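Local structure of exosome complex component Rrp42 (2PO1) at residues S59-P73 with I135-D149. The protein is probably a non-catalytic, RNase PH-family subunit of the archaeal RNA-degrading exosome, thought to contribute to structuring the Rrp41 active site. Sequence-based numbering, arbitrary orientation.
With nucleotides of chain A.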
loop_
_atom_site.group_PDB
_atom_site.type_symbol
_atom_site.label_atom_id
_atom_site.label_comp_id
_atom_site.label_asym_id
_atom_site.label_seq_id
_atom_site.Cartn_x
_atom_site.Cartn_y
_atom_site.Cartn_z
ATOM N N SER C 59 26.000 -10.212 -20.006
ATOM C CA SER C 59 24.679 -10.775 -20.022
ATOM C C SER C 59 23.720 -9.932 -19.214
ATOM O O SER C 59 22.550 -10.218 -19.199
ATOM C CB SER C 59 24.714 -12.184 -19.446
ATOM O OG SER C 59 25.238 -13.106 -20.389
ATOM N N THR C 60 24.215 -8.933 -18.490
ATOM C CA THR C 60 23.329 -7.992 -17.836
ATOM C C THR C 60 22.638 -7.187 -18.931
ATOM O O THR C 60 23.281 -6.633 -19.816
ATOM C CB THR C 60 24.110 -7.008 -16.918
ATOM O OG1 THR C 60 24.457 -7.676 -15.706
ATOM C CG2 THR C 60 23.267 -5.803 -16.584
ATOM N N GLN C 61 21.308 -7.098 -18.886
ATOM C CA GLN C 61 20.609 -6.314 -19.912
ATOM C C GLN C 61 19.677 -5.404 -19.238
ATOM O O GLN C 61 18.911 -5.837 -18.391
ATOM C CB GLN C 61 19.750 -7.223 -20.749
ATOM C CG GLN C 61 20.540 -8.344 -21.274
ATOM C CD GLN C 61 19.970 -8.827 -22.557
ATOM O OE1 GLN C 61 19.498 -8.031 -23.354
ATOM N NE2 GLN C 61 19.998 -10.122 -22.766
ATOM N N VAL C 62 19.680 -4.134 -19.632
ATOM C CA VAL C 62 18.690 -3.269 -19.076
ATOM C C VAL C 62 18.104 -2.400 -20.181
ATOM O O VAL C 62 18.806 -2.012 -21.104
ATOM C CB VAL C 62 19.248 -2.424 -17.926
ATOM C CG1 VAL C 62 20.439 -3.062 -17.252
ATOM C CG2 VAL C 62 19.486 -1.091 -18.348
ATOM N N LEU C 63 16.796 -2.191 -20.142
ATOM C CA LEU C 63 16.138 -1.337 -21.109
ATOM C C LEU C 63 15.743 -0.117 -20.397
ATOM O O LEU C 63 15.082 -0.198 -19.311
ATOM C CB LEU C 63 14.790 -1.949 -21.458
ATOM C CG LEU C 63 14.280 -2.000 -22.876
ATOM C CD1 LEU C 63 12.752 -2.402 -22.938
ATOM C CD2 LEU C 63 14.722 -0.805 -23.824
ATOM N N VAL C 64 15.981 1.024 -21.020
ATOM C CA VAL C 64 15.453 2.256 -20.461
ATOM C C VAL C 64 14.609 2.909 -21.487
ATOM O O VAL C 64 14.958 2.954 -22.699
ATOM C CB VAL C 64 16.608 3.248 -20.044
ATOM C CG1 VAL C 64 16.054 4.653 -19.663
ATOM C CG2 VAL C 64 17.311 2.659 -18.941
ATOM N N GLY C 65 13.456 3.368 -21.037
ATOM C CA GLY C 65 12.547 4.102 -21.927
ATOM C C GLY C 65 12.433 5.506 -21.378
ATOM O O GLY C 65 12.458 5.694 -20.155
ATOM N N ILE C 66 12.368 6.500 -22.275
ATOM C CA ILE C 66 12.140 7.886 -21.885
ATOM C C ILE C 66 10.793 8.240 -22.375
ATOM O O ILE C 66 10.482 8.019 -23.530
ATOM C CB ILE C 66 13.167 8.863 -22.535
ATOM C CG1 ILE C 66 14.610 8.449 -22.199
ATOM C CG2 ILE C 66 12.850 10.290 -22.152
ATOM C CD1 ILE C 66 15.035 8.522 -20.740
ATOM N N LYS C 67 9.930 8.678 -21.472
ATOM C CA LYS C 67 8.652 9.207 -21.905
ATOM C C LYS C 67 8.543 10.557 -21.312
ATOM O O LYS C 67 8.850 10.721 -20.138
ATOM C CB LYS C 67 7.489 8.420 -21.301
ATOM C CG LYS C 67 7.498 6.974 -21.552
ATOM C CD LYS C 67 7.046 6.750 -22.936
ATOM C CE LYS C 67 5.527 6.771 -22.905
ATOM N NZ LYS C 67 5.121 6.630 -24.284
ATOM N N THR C 68 8.053 11.509 -22.099
ATOM C CA THR C 68 7.899 12.870 -21.642
ATOM C C THR C 68 6.451 13.310 -21.766
ATOM O O THR C 68 5.714 12.822 -22.605
ATOM C CB THR C 68 8.736 13.765 -22.489
ATOM O OG1 THR C 68 8.179 13.756 -23.800
ATOM C CG2 THR C 68 10.144 13.223 -22.540
ATOM N N SER C 69 6.016 14.192 -20.880
ATOM C CA SER C 69 4.779 14.877 -21.118
ATOM C C SER C 69 4.950 16.293 -20.626
ATOM O O SER C 69 6.050 16.726 -20.261
ATOM C CB SER C 69 3.664 14.172 -20.358
ATOM O OG SER C 69 4.083 14.068 -19.023
ATOM N N LEU C 70 3.863 17.030 -20.605
ATOM C CA LEU C 70 3.917 18.367 -20.112
ATOM C C LEU C 70 3.172 18.365 -18.824
ATOM O O LEU C 70 2.099 17.776 -18.728
ATOM C CB LEU C 70 3.287 19.339 -21.118
ATOM C CG LEU C 70 4.027 19.492 -22.459
ATOM C CD1 LEU C 70 3.276 20.452 -23.421
ATOM C CD2 LEU C 70 5.449 19.962 -22.212
ATOM N N GLY C 71 3.729 19.020 -17.828
ATOM C CA GLY C 71 3.065 19.119 -16.553
ATOM C C GLY C 71 3.535 20.372 -15.865
ATOM O O GLY C 71 4.316 21.129 -16.410
ATOM N N GLU C 72 3.050 20.576 -14.654
ATOM C CA GLU C 72 3.453 21.696 -13.830
ATOM C C GLU C 72 4.806 21.460 -13.189
ATOM O O GLU C 72 5.094 20.343 -12.776
ATOM C CB GLU C 72 2.443 21.872 -12.703
ATOM C CG GLU C 72 1.000 21.694 -13.088
ATOM C CD GLU C 72 0.050 22.101 -11.953
ATOM O OE1 GLU C 72 0.460 22.101 -10.765
ATOM O OE2 GLU C 72 -1.124 22.427 -12.245
ATOM N N PRO C 73 5.633 22.503 -13.044
ATOM C CA PRO C 73 6.866 22.236 -12.309
ATOM C C PRO C 73 6.617 22.168 -10.795
ATOM O O PRO C 73 5.486 22.358 -10.332
ATOM C CB PRO C 73 7.755 23.420 -12.661
ATOM C CG PRO C 73 6.788 24.539 -12.917
ATOM C CD PRO C 73 5.526 23.916 -13.462
ATOM N N ILE C 135 4.030 25.201 -16.886
ATOM C CA ILE C 135 4.049 24.121 -17.853
ATOM C C ILE C 135 5.460 23.862 -18.250
ATOM O O ILE C 135 6.075 24.678 -18.919
ATOM C CB ILE C 135 3.250 24.415 -19.144
ATOM C CG1 ILE C 135 1.759 24.607 -18.838
ATOM C CG2 ILE C 135 3.511 23.279 -20.191
ATOM C CD1 ILE C 135 1.026 25.315 -19.875
ATOM N N VAL C 136 5.960 22.703 -17.830
ATOM C CA VAL C 136 7.286 22.273 -18.155
ATOM C C VAL C 136 7.226 20.855 -18.739
ATOM O O VAL C 136 6.211 20.132 -18.630
ATOM C CB VAL C 136 8.221 22.358 -16.929
ATOM C CG1 VAL C 136 8.127 23.730 -16.320
ATOM C CG2 VAL C 136 7.854 21.326 -15.891
ATOM N N ARG C 137 8.293 20.490 -19.420
ATOM C CA ARG C 137 8.459 19.131 -19.820
ATOM C C ARG C 137 8.757 18.279 -18.594
ATOM O O ARG C 137 9.532 18.677 -17.697
ATOM C CB ARG C 137 9.560 18.978 -20.875
ATOM C CG ARG C 137 9.006 18.111 -21.988
ATOM C CD ARG C 137 9.978 17.922 -23.056
ATOM N NE ARG C 137 9.937 18.954 -24.094
ATOM C CZ ARG C 137 9.061 18.989 -25.082
ATOM N NH1 ARG C 137 9.177 19.923 -26.002
ATOM N NH2 ARG C 137 8.068 18.106 -25.148
ATOM N N VAL C 138 8.095 17.134 -18.568
ATOM C CA VAL C 138 8.271 16.130 -17.531
ATOM C C VAL C 138 8.869 14.916 -18.202
ATOM O O VAL C 138 8.306 14.376 -19.155
ATOM C CB VAL C 138 6.928 15.848 -16.846
ATOM C CG1 VAL C 138 7.113 14.814 -15.717
ATOM C CG2 VAL C 138 6.437 17.122 -16.287
ATOM N N VAL C 139 10.038 14.519 -17.723
ATOM C CA VAL C 139 10.773 13.423 -18.331
ATOM C C VAL C 139 10.874 12.270 -17.352
ATOM O O VAL C 139 11.472 12.411 -16.261
ATOM C CB VAL C 139 12.200 13.893 -18.779
ATOM C CG1 VAL C 139 13.012 12.713 -19.323
ATOM C CG2 VAL C 139 12.074 14.956 -19.851
ATOM N N PHE C 140 10.242 11.169 -17.719
ATOM C CA PHE C 140 10.352 9.902 -16.995
ATOM C C PHE C 140 11.452 9.000 -17.574
ATOM O O PHE C 140 11.426 8.599 -18.759
ATOM C CB PHE C 140 9.009 9.136 -17.018
ATOM C CG PHE C 140 7.889 9.871 -16.424
ATOM C CD1 PHE C 140 7.115 10.717 -17.198
ATOM C CD2 PHE C 140 7.568 9.713 -15.077
ATOM C CE1 PHE C 140 6.031 11.404 -16.619
ATOM C CE2 PHE C 140 6.487 10.413 -14.506
ATOM C CZ PHE C 140 5.726 11.234 -15.275
ATOM N N ILE C 141 12.429 8.705 -16.734
ATOM C CA ILE C 141 13.458 7.791 -17.076
ATOM C C ILE C 141 13.008 6.483 -16.435
ATOM O O ILE C 141 13.007 6.348 -15.210
ATOM C CB ILE C 141 14.812 8.176 -16.546
ATOM C CG1 ILE C 141 15.150 9.597 -16.978
ATOM C CG2 ILE C 141 15.829 7.134 -17.005
ATOM C CD1 ILE C 141 16.492 10.050 -16.503
ATOM N N ASP C 142 12.519 5.572 -17.269
ATOM C CA ASP C 142 11.951 4.353 -16.716
ATOM C C ASP C 142 12.904 3.222 -17.081
ATOM O O ASP C 142 13.184 2.943 -18.289
ATOM C CB ASP C 142 10.528 4.107 -17.188
ATOM C CG ASP C 142 9.546 4.969 -16.499
ATOM O OD1 ASP C 142 8.854 5.738 -17.205
ATOM O OD2 ASP C 142 9.503 4.976 -15.243
ATOM N N VAL C 143 13.433 2.594 -16.042
ATOM C CA VAL C 143 14.529 1.636 -16.219
ATOM C C VAL C 143 13.899 0.309 -15.910
ATOM O O VAL C 143 13.374 0.110 -14.780
ATOM C CB VAL C 143 15.661 1.781 -15.221
ATOM C CG1 VAL C 143 16.694 0.637 -15.472
ATOM C CG2 VAL C 143 16.299 3.211 -15.265
ATOM N N HIS C 144 13.896 -0.553 -16.928
ATOM C CA HIS C 144 13.410 -1.880 -16.836
ATOM C C HIS C 144 14.609 -2.833 -16.901
ATOM O O HIS C 144 15.186 -3.091 -18.003
ATOM C CB HIS C 144 12.475 -2.136 -18.020
ATOM C CG HIS C 144 11.187 -2.764 -17.633
ATOM N ND1 HIS C 144 10.321 -2.172 -16.748
ATOM C CD2 HIS C 144 10.566 -3.885 -18.078
ATOM C CE1 HIS C 144 9.262 -2.943 -16.593
ATOM N NE2 HIS C 144 9.364 -3.958 -17.430
ATOM N N VAL C 145 15.014 -3.359 -15.745
ATOM C CA VAL C 145 16.209 -4.255 -15.749
ATOM C C VAL C 145 15.659 -5.592 -16.267
ATOM O O VAL C 145 14.679 -6.069 -15.716
ATOM C CB VAL C 145 16.876 -4.353 -14.372
ATOM C CG1 VAL C 145 17.862 -5.547 -14.318
ATOM C CG2 VAL C 145 17.583 -3.049 -14.058
ATOM N N LEU C 146 16.216 -6.113 -17.372
ATOM C CA LEU C 146 15.698 -7.331 -18.007
ATOM C C LEU C 146 16.493 -8.592 -17.660
ATOM O O LEU C 146 15.961 -9.663 -17.774
ATOM C CB LEU C 146 15.669 -7.222 -19.526
ATOM C CG LEU C 146 14.895 -6.065 -20.126
ATOM C CD1 LEU C 146 15.131 -6.085 -21.599
ATOM C CD2 LEU C 146 13.384 -6.167 -19.743
ATOM N N ASP C 147 17.749 -8.468 -17.223
ATOM C CA ASP C 147 18.547 -9.664 -16.904
ATOM C C ASP C 147 19.647 -9.141 -16.045
ATOM O O ASP C 147 20.378 -8.295 -16.479
ATOM C CB ASP C 147 19.173 -10.244 -18.174
ATOM C CG ASP C 147 19.220 -11.758 -18.182
ATOM O OD1 ASP C 147 19.601 -12.293 -19.243
ATOM O OD2 ASP C 147 18.870 -12.435 -17.183
ATOM N N HIS C 148 19.740 -9.637 -14.825
ATOM C CA HIS C 148 20.692 -9.144 -13.858
ATOM C C HIS C 148 21.850 -10.129 -13.838
ATOM O O HIS C 148 21.739 -11.269 -13.334
ATOM C CB HIS C 148 19.998 -9.055 -12.499
ATOM C CG HIS C 148 20.936 -8.777 -11.375
ATOM N ND1 HIS C 148 22.211 -8.294 -11.575
ATOM C CD2 HIS C 148 20.782 -8.912 -10.035
ATOM C CE1 HIS C 148 22.798 -8.146 -10.404
ATOM N NE2 HIS C 148 21.952 -8.511 -9.455
ATOM N N ASP C 149 22.971 -9.733 -14.451
ATOM C CA ASP C 149 24.145 -10.558 -14.361
ATOM C C ASP C 149 25.269 -9.702 -13.851
ATOM O O ASP C 149 26.405 -9.866 -14.282
ATOM C CB ASP C 149 24.558 -11.135 -15.695
ATOM C CG ASP C 149 25.435 -12.378 -15.523
ATOM O OD1 ASP C 149 26.270 -12.683 -16.404
ATOM O OD2 ASP C 149 25.248 -13.084 -14.490
ATOM P P A A 6 4.490 7.766 -11.013
ATOM O OP1 A A 6 5.747 7.032 -11.323
ATOM O OP2 A A 6 3.569 8.123 -12.125
ATOM O "O5'" A A 6 4.859 9.138 -10.261
ATOM C "C5'" A A 6 5.532 10.210 -10.939
ATOM C "C4'" A A 6 6.531 10.952 -10.049
ATOM O "O4'" A A 6 6.899 12.221 -10.666
ATOM C "C3'" A A 6 6.068 11.318 -8.640
ATOM O "O3'" A A 6 7.220 11.350 -7.803
ATOM C "C2'" A A 6 5.439 12.703 -8.858
ATOM O "O2'" A A 6 5.505 13.518 -7.701
ATOM C "C1'" A A 6 6.266 13.303 -10.004
ATOM N N9 A A 6 5.496 14.023 -11.017
ATOM C C8 A A 6 4.990 13.487 -12.166
ATOM N N7 A A 6 4.339 14.339 -12.915
ATOM C C5 A A 6 4.419 15.531 -12.213
ATOM C C6 A A 6 3.924 16.836 -12.475
ATOM N N6 A A 6 3.226 17.146 -13.574
ATOM N N1 A A 6 4.174 17.813 -11.570
ATOM C C2 A A 6 4.875 17.505 -10.474
ATOM N N3 A A 6 5.386 16.317 -10.128
ATOM C C4 A A 6 5.131 15.356 -11.039
HETATM O O HOH W 1 27.567 -11.191 -17.857
HETATM O O HOH W 2 6.127 15.975 -24.209
#
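Val-64 meets Ile-141 and Val-143 across two long antiparallel strands, 60-71 and 135-147, neighbours within the mixed sheet of the RNase PH fold. Its CG1 approaches Ile-141 CG2 at 3.6 Å while CG2 rests on Val-143; CG1 lies anti to the backbone N (chi1 171°), which turns one methyl toward Ile-141 and the other toward Val-143. Ile-66 continues this apolar face, its CG2 3.7 Å from Val-139 CG1, and helix 152-166 covers Val-64 and Val-143.

On the other face, the Phe-140 ring has Lys-67 O at its edge, in plane, 3.4 Å from CD1. Across the ring CE2 lies 3.7 Å from C5' of A6 of chain A, the bound adenosine monophosphate, again at the edge. An alanine at Phe-140 would probably leave the C5' side of this nucleotide without its aromatic neighbour. Beyond the ring, Val-138 CG1 lies 4.0 Å from N7 of the base and Gly-71 passes close to N6, where a CB would come too near.

Paired backbone hydrogen bonds set the register, as between Gly-65 and Asp-142; the Asp-142 carboxylate forms a salt bridge with a basic side chain of another protein chain. A classic beta bulge interrupts the pairing near the opposite end: Gln-61 O accepts from both Leu-146 N, at 2.9 Å and tilted 24° from the carbonyl plane, and Asp-147 N, in that plane at 3.1 Å.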